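Local coordinates for hydrazine synthase gamma subunit (Candidatus Kuenenia stuttgartiensis, PDB 5C2V), which reduces nitric oxide to hydroxylamine, the first half-reaction of hydrazine synthesis, in a diheme subunit with two alpha-helical lobes, each carrying one c-type heme, at residues T211-V216 with G249-K254; G86-T91 with N244-G249. All coordinates share one frame; numbering follows the deposited sequence.

Contact 1: residues T211-V216 with G249-K254. With HEC (heme c), chain B.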
# COMPACT_ATOMS: atom_id res chain seq x y z
N THR C 211 48.66 -30.57 -19.37
CA THR C 211 47.25 -30.49 -19.02
C THR C 211 46.90 -29.18 -18.31
O THR C 211 45.76 -28.96 -17.93
CB THR C 211 46.83 -31.67 -18.12
OG1 THR C 211 47.68 -31.71 -16.96
CG2 THR C 211 46.94 -32.98 -18.88
N GLY C 212 47.90 -28.32 -18.12
CA GLY C 212 47.68 -27.04 -17.48
C GLY C 212 46.77 -26.15 -18.29
O GLY C 212 47.04 -25.88 -19.46
N ARG C 213 45.69 -25.69 -17.68
CA ARG C 213 44.72 -24.85 -18.37
C ARG C 213 45.12 -23.38 -18.26
O ARG C 213 45.22 -22.84 -17.16
CB ARG C 213 43.31 -25.06 -17.81
CG ARG C 213 42.91 -26.52 -17.65
CD ARG C 213 43.13 -27.31 -18.93
NE ARG C 213 42.79 -28.72 -18.76
CZ ARG C 213 43.13 -29.68 -19.62
NH1 ARG C 213 43.83 -29.38 -20.70
NH2 ARG C 213 42.78 -30.93 -19.38
N VAL C 214 45.34 -22.73 -19.40
CA VAL C 214 45.78 -21.35 -19.41
C VAL C 214 44.81 -20.43 -20.14
O VAL C 214 43.80 -20.88 -20.67
CB VAL C 214 47.18 -21.22 -20.06
CG1 VAL C 214 48.22 -21.94 -19.23
CG2 VAL C 214 47.15 -21.76 -21.48
N GLY C 215 45.14 -19.14 -20.17
CA GLY C 215 44.29 -18.15 -20.81
C GLY C 215 44.64 -17.95 -22.27
O GLY C 215 45.57 -18.56 -22.79
N VAL C 216 43.88 -17.08 -22.94
CA VAL C 216 44.09 -16.82 -24.35
C VAL C 216 45.41 -16.08 -24.58
O VAL C 216 46.01 -16.20 -25.65
CB VAL C 216 42.92 -15.99 -24.95
CG1 VAL C 216 41.62 -16.78 -24.87
CG2 VAL C 216 42.78 -14.65 -24.24
N GLY C 249 39.22 -23.29 -18.73
CA GLY C 249 39.68 -23.10 -17.37
C GLY C 249 40.92 -22.24 -17.24
O GLY C 249 41.63 -22.01 -18.22
N LEU C 250 41.17 -21.75 -16.03
CA LEU C 250 42.40 -21.02 -15.74
C LEU C 250 43.09 -21.62 -14.53
O LEU C 250 42.60 -21.50 -13.41
CB LEU C 250 42.11 -19.54 -15.49
CG LEU C 250 41.53 -18.74 -16.66
CD1 LEU C 250 41.10 -17.35 -16.21
CD2 LEU C 250 42.55 -18.65 -17.76
N ASP C 251 44.23 -22.26 -14.75
CA ASP C 251 44.96 -22.92 -13.66
C ASP C 251 46.04 -22.01 -13.09
O ASP C 251 46.67 -21.23 -13.80
CB ASP C 251 45.58 -24.23 -14.15
CG ASP C 251 44.56 -25.33 -14.34
OD1 ASP C 251 43.46 -25.23 -13.75
OD2 ASP C 251 44.86 -26.30 -15.07
N LEU C 252 46.25 -22.11 -11.78
CA LEU C 252 47.30 -21.34 -11.12
C LEU C 252 48.66 -22.03 -11.24
O LEU C 252 49.69 -21.42 -10.99
CB LEU C 252 46.95 -21.10 -9.65
CG LEU C 252 46.32 -19.74 -9.33
CD1 LEU C 252 45.04 -19.51 -10.13
CD2 LEU C 252 46.06 -19.60 -7.84
N VAL C 253 48.64 -23.31 -11.62
CA VAL C 253 49.88 -24.07 -11.81
C VAL C 253 49.82 -24.91 -13.08
O VAL C 253 48.74 -25.29 -13.54
CB VAL C 253 50.16 -25.00 -10.61
CG1 VAL C 253 50.35 -24.20 -9.33
CG2 VAL C 253 49.05 -26.03 -10.45
N LYS C 254 50.99 -25.18 -13.67
CA LYS C 254 51.07 -26.01 -14.87
C LYS C 254 51.34 -27.48 -14.59
O LYS C 254 51.23 -28.32 -15.49
CB LYS C 254 52.16 -25.47 -15.80
CG LYS C 254 52.09 -23.97 -16.03
CD LYS C 254 53.21 -23.51 -16.95
CE LYS C 254 53.14 -22.02 -17.20
NZ LYS C 254 54.19 -21.57 -18.15
FE HEC B . 49.60 -40.43 -16.96
CHA HEC B . 47.06 -38.82 -15.30
CHB HEC B . 47.39 -42.80 -18.06
CHC HEC B . 51.96 -41.60 -19.19
CHD HEC B . 51.92 -38.31 -15.61
NA HEC B . 47.59 -40.74 -16.74
C1A HEC B . 46.73 -39.98 -15.97
C2A HEC B . 45.43 -40.62 -15.99
C3A HEC B . 45.52 -41.72 -16.75
C4A HEC B . 46.88 -41.81 -17.24
CMA HEC B . 44.37 -42.71 -17.05
CAA HEC B . 44.16 -40.13 -15.26
CBA HEC B . 44.35 -40.27 -13.75
CGA HEC B . 43.22 -39.59 -13.03
O1A HEC B . 43.06 -39.83 -11.81
O2A HEC B . 42.49 -38.79 -13.67
NB HEC B . 49.69 -41.97 -18.32
C1B HEC B . 48.60 -42.73 -18.71
C2B HEC B . 48.96 -43.42 -19.93
C3B HEC B . 50.22 -43.10 -20.24
C4B HEC B . 50.71 -42.17 -19.23
CMB HEC B . 48.03 -44.38 -20.71
CAB HEC B . 51.04 -43.58 -21.46
CBB HEC B . 50.49 -42.96 -22.76
NC HEC B . 51.57 -40.03 -17.33
C1C HEC B . 52.37 -40.62 -18.30
C2C HEC B . 53.65 -39.95 -18.28
C3C HEC B . 53.68 -39.13 -17.22
C4C HEC B . 52.34 -39.11 -16.65
CMC HEC B . 54.88 -40.41 -19.10
CAC HEC B . 54.87 -38.26 -16.76
CBC HEC B . 55.17 -37.16 -17.80
ND HEC B . 49.51 -38.84 -15.59
C1D HEC B . 50.60 -38.02 -15.32
C2D HEC B . 50.13 -36.82 -14.68
C3D HEC B . 48.60 -36.98 -14.58
C4D HEC B . 48.31 -38.27 -15.18
CMD HEC B . 50.98 -35.62 -14.19
CAD HEC B . 47.58 -35.99 -13.99
CBD HEC B . 47.54 -34.73 -14.85
CGD HEC B . 46.35 -33.89 -14.48
O1D HEC B . 46.12 -32.84 -15.13
O2D HEC B . 45.62 -34.28 -13.52
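D251 lays its carboxylate alongside the start of the R213 side chain, with OD2 3.2 Å from R213 CG, and two hydrogen bonds fix this overlap. R213 N donates to D251 OD2 at 2.8 Å, reaching the oxygen from above the carboxylate plane, 47° out of it. In return D251 N donates to R213 O at 2.7 Å, so one aspartate engages both backbone polar groups of the arginine. The two side chains run side by side, yet the guanidinium continues past the carboxylate, R213 NE standing 4.9 Å from D251 OD2. A bend at chi2 (-52°) turns the arginine along its own segment, where T211 O lies over one guanidinium face. Farther out its NE salt-bridges D273, NH1 hydrogen-bonds V287 O and F227 adds a cation-pi contact. At one end L250 CD2 packs on G215 CA at 3.5 Å; at the other, T211 OG1 donates to propionate oxygen O1D of heme c at 2.7 Å. H272 NE2 also hydrogen-bonds D251 OD2, so that oxygen has two partners, which would favour an ionised carboxylate. The aspartate thus joins two irregular loops of the cytochrome c domain mainly through the arginine backbone, leaving the guanidinium to other partners.

Contact 2: residues G86-T91 with N244-G249. With CA (calcium ion), chain U; CA (calcium ion), chain S; HEC (heme c), chain V.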
# COMPACT_ATOMS: atom_id res chain seq x y z
N GLY C 86 37.65 -20.02 -11.43
CA GLY C 86 37.76 -20.38 -12.83
C GLY C 86 38.70 -21.55 -13.01
O GLY C 86 38.91 -22.03 -14.13
N SER C 87 39.28 -22.00 -11.91
CA SER C 87 40.15 -23.17 -11.90
C SER C 87 39.39 -24.37 -11.37
O SER C 87 39.11 -24.43 -10.17
CB SER C 87 41.40 -22.93 -11.05
OG SER C 87 41.05 -22.69 -9.70
N TRP C 88 39.08 -25.32 -12.24
CA TRP C 88 38.19 -26.42 -11.90
C TRP C 88 38.91 -27.66 -11.39
O TRP C 88 40.00 -27.99 -11.85
CB TRP C 88 37.35 -26.80 -13.13
CG TRP C 88 36.56 -25.66 -13.68
CD1 TRP C 88 36.92 -24.84 -14.71
CD2 TRP C 88 35.28 -25.21 -13.22
NE1 TRP C 88 35.94 -23.90 -14.92
CE2 TRP C 88 34.92 -24.10 -14.03
CE3 TRP C 88 34.41 -25.63 -12.22
CZ2 TRP C 88 33.72 -23.42 -13.85
CZ3 TRP C 88 33.22 -24.94 -12.05
CH2 TRP C 88 32.89 -23.85 -12.86
N LYS C 89 38.29 -28.35 -10.43
CA LYS C 89 38.84 -29.60 -9.92
C LYS C 89 37.83 -30.75 -9.85
O LYS C 89 36.82 -30.68 -9.15
CB LYS C 89 39.45 -29.40 -8.53
CG LYS C 89 40.79 -28.69 -8.56
CD LYS C 89 41.85 -29.50 -9.29
CE LYS C 89 43.23 -28.91 -9.06
NZ LYS C 89 43.28 -27.46 -9.40
N ASN C 90 38.14 -31.79 -10.61
CA ASN C 90 37.48 -33.09 -10.56
C ASN C 90 37.51 -33.66 -9.14
O ASN C 90 38.52 -33.55 -8.45
CB ASN C 90 38.17 -34.00 -11.60
CG ASN C 90 38.05 -35.49 -11.30
OD1 ASN C 90 37.16 -35.95 -10.60
ND2 ASN C 90 38.98 -36.26 -11.86
N THR C 91 36.40 -34.25 -8.70
CA THR C 91 36.33 -34.80 -7.34
C THR C 91 37.22 -36.03 -7.20
O THR C 91 37.09 -36.99 -7.95
CB THR C 91 34.88 -35.17 -6.95
OG1 THR C 91 34.06 -34.00 -7.01
CG2 THR C 91 34.84 -35.73 -5.53
N ASN C 244 28.73 -31.86 -19.08
CA ASN C 244 29.15 -32.64 -17.92
C ASN C 244 30.49 -32.16 -17.38
O ASN C 244 30.75 -32.25 -16.18
CB ASN C 244 29.24 -34.13 -18.29
CG ASN C 244 27.88 -34.77 -18.48
OD1 ASN C 244 26.94 -34.50 -17.73
ND2 ASN C 244 27.77 -35.63 -19.48
N THR C 245 31.33 -31.66 -18.28
CA THR C 245 32.67 -31.20 -17.92
C THR C 245 32.99 -29.87 -18.60
O THR C 245 32.51 -29.60 -19.70
CB THR C 245 33.75 -32.22 -18.33
OG1 THR C 245 33.94 -32.18 -19.75
CG2 THR C 245 33.33 -33.62 -17.93
N PRO C 246 33.81 -29.03 -17.94
CA PRO C 246 34.24 -27.77 -18.55
C PRO C 246 35.25 -27.99 -19.68
O PRO C 246 36.14 -28.82 -19.55
CB PRO C 246 34.90 -27.02 -17.39
CG PRO C 246 35.36 -28.10 -16.47
CD PRO C 246 34.32 -29.18 -16.56
N ILE C 247 35.08 -27.25 -20.78
CA ILE C 247 36.06 -27.27 -21.86
C ILE C 247 37.02 -26.08 -21.77
O ILE C 247 37.87 -25.90 -22.64
CB ILE C 247 35.38 -27.29 -23.25
CG1 ILE C 247 34.41 -26.12 -23.40
CG2 ILE C 247 34.66 -28.62 -23.46
CD1 ILE C 247 33.64 -26.15 -24.70
N ILE C 248 36.86 -25.27 -20.73
CA ILE C 248 37.76 -24.14 -20.48
C ILE C 248 38.22 -24.12 -19.02
O ILE C 248 37.69 -24.84 -18.18
CB ILE C 248 37.09 -22.79 -20.80
CG1 ILE C 248 35.94 -22.52 -19.83
CG2 ILE C 248 36.62 -22.74 -22.25
CD1 ILE C 248 35.28 -21.16 -20.03
N GLY C 249 39.22 -23.29 -18.73
CA GLY C 249 39.68 -23.10 -17.37
C GLY C 249 40.92 -22.24 -17.24
O GLY C 249 41.63 -22.01 -18.22
CA CA U . 38.94 -23.48 -8.02
CA CA S . 37.99 -38.12 -11.70
FE HEC V . 36.95 -33.87 -0.79
CHA HEC V . 39.86 -33.98 -2.62
CHB HEC V . 38.31 -36.02 1.48
CHC HEC V . 34.13 -33.57 1.18
CHD HEC V . 35.28 -32.35 -3.37
NA HEC V . 38.78 -34.80 -0.59
C1A HEC V . 39.82 -34.77 -1.49
C2A HEC V . 40.82 -35.72 -1.05
C3A HEC V . 40.39 -36.28 0.09
C4A HEC V . 39.09 -35.71 0.39
CMA HEC V . 41.10 -37.35 0.95
CAA HEC V . 42.16 -36.00 -1.78
CBA HEC V . 42.25 -37.45 -2.26
CGA HEC V . 43.59 -37.70 -2.92
O1A HEC V . 44.36 -36.73 -3.10
O2A HEC V . 43.87 -38.87 -3.28
NB HEC V . 36.27 -34.75 0.95
C1B HEC V . 37.12 -35.40 1.82
C2B HEC V . 36.56 -35.31 3.16
C3B HEC V . 35.40 -34.64 3.08
C4B HEC V . 35.20 -34.27 1.69
CMB HEC V . 37.20 -35.92 4.43
CAB HEC V . 34.44 -34.30 4.23
CBB HEC V . 35.06 -33.24 5.17
NC HEC V . 35.04 -33.12 -1.05
C1C HEC V . 34.05 -33.06 -0.10
C2C HEC V . 32.96 -32.25 -0.63
C3C HEC V . 33.22 -32.04 -1.92
C4C HEC V . 34.57 -32.50 -2.19
CMC HEC V . 31.59 -32.10 0.06
CAC HEC V . 32.31 -31.29 -2.93
CBC HEC V . 32.21 -29.80 -2.55
ND HEC V . 37.47 -33.32 -2.73
C1D HEC V . 36.63 -32.56 -3.55
C2D HEC V . 37.42 -32.00 -4.62
C3D HEC V . 38.85 -32.51 -4.39
C4D HEC V . 38.79 -33.32 -3.19
CMD HEC V . 36.93 -31.09 -5.76
CAD HEC V . 40.10 -32.20 -5.24
CBD HEC V . 40.66 -30.85 -4.82
CGD HEC V . 41.89 -30.54 -5.62
O1D HEC V . 42.49 -29.45 -5.41
O2D HEC V . 42.27 -31.37 -6.48
O HOH W 1 38.69 -38.85 -9.51
O HOH W 2 35.76 -38.73 -11.18
O HOH W 3 38.12 -25.70 -7.57
O HOH W 4 37.82 -32.07 -0.16
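W88 meets P246 in a CH-pi contact beside the short antiparallel pair of strands 77-78 and 89-90, where a heme- and calcium-binding segment packs on a loop of the cytochrome c domain. P246 CB lies over one face of the indole, 4.1 Å from the centroid of the W88 five-membered ring and 15° off its normal. Beside it P246 CG rests 3.9 Å from W88 CG. G249 CA comes up at the ring edge, near its plane, and I248 O reaches W88 CD1 obliquely at 3.6 Å. With CG of W88 anti to the carbonyl carbon (chi1 -57°) and the indole turned roughly perpendicular at chi2 (96°), a ring face is presented to the proline. Next to the ring, G249 CA makes a CA-H...O contact with G86 O. No hydrogen bond joins the two segments.

Neighbouring subunits complete the surroundings of the tryptophan: its NE1 hydrogen-bonds to Y578 OH of the alpha subunit, and W214 of the beta subunit meets the indole edge-to-face.

The residues flanking W88 are held by metal and charge. S87 gives a calcium ion both its carbonyl O, at 2.4 Å, and OG, together with D79, L80, E83, G84 and a water. The side-chain amide of N90 binds a second calcium ion, through OD1 as assigned although its rotation is doubtful, with S267, G268, T269 and two waters. K89 runs along a propionate of the heme that appears to lie in the active site, its CD 3.4 Å from propionate O2D, while its NZ forms salt bridges with E83 and E106. On the iron of that heme, whose axial protein ligand is H67, a water sits 2.1 Å away.

Contacts 1 and 2 share G249, and their centres lie 11 Å apart. Segment 244-249 runs straight into 249-254, so the chain leaves the W88 ring and passes at once to the partners of 211-216. This junction is tied to 86-91 by a probable backbone hydrogen bond, L250 N to G86 O at 3.0 Å, while D251 OD1 lies 4.1 Å from S87 CB, and the D251 side chain comes within about 8 Å (nearest atoms) of the calcium ion bound by S87. Each contact also reaches a different heme: contact 1 meets a propionate of the probable electron-transfer heme through T211, whereas contact 2 lines the heme that appears to form the active site through K89 and N90.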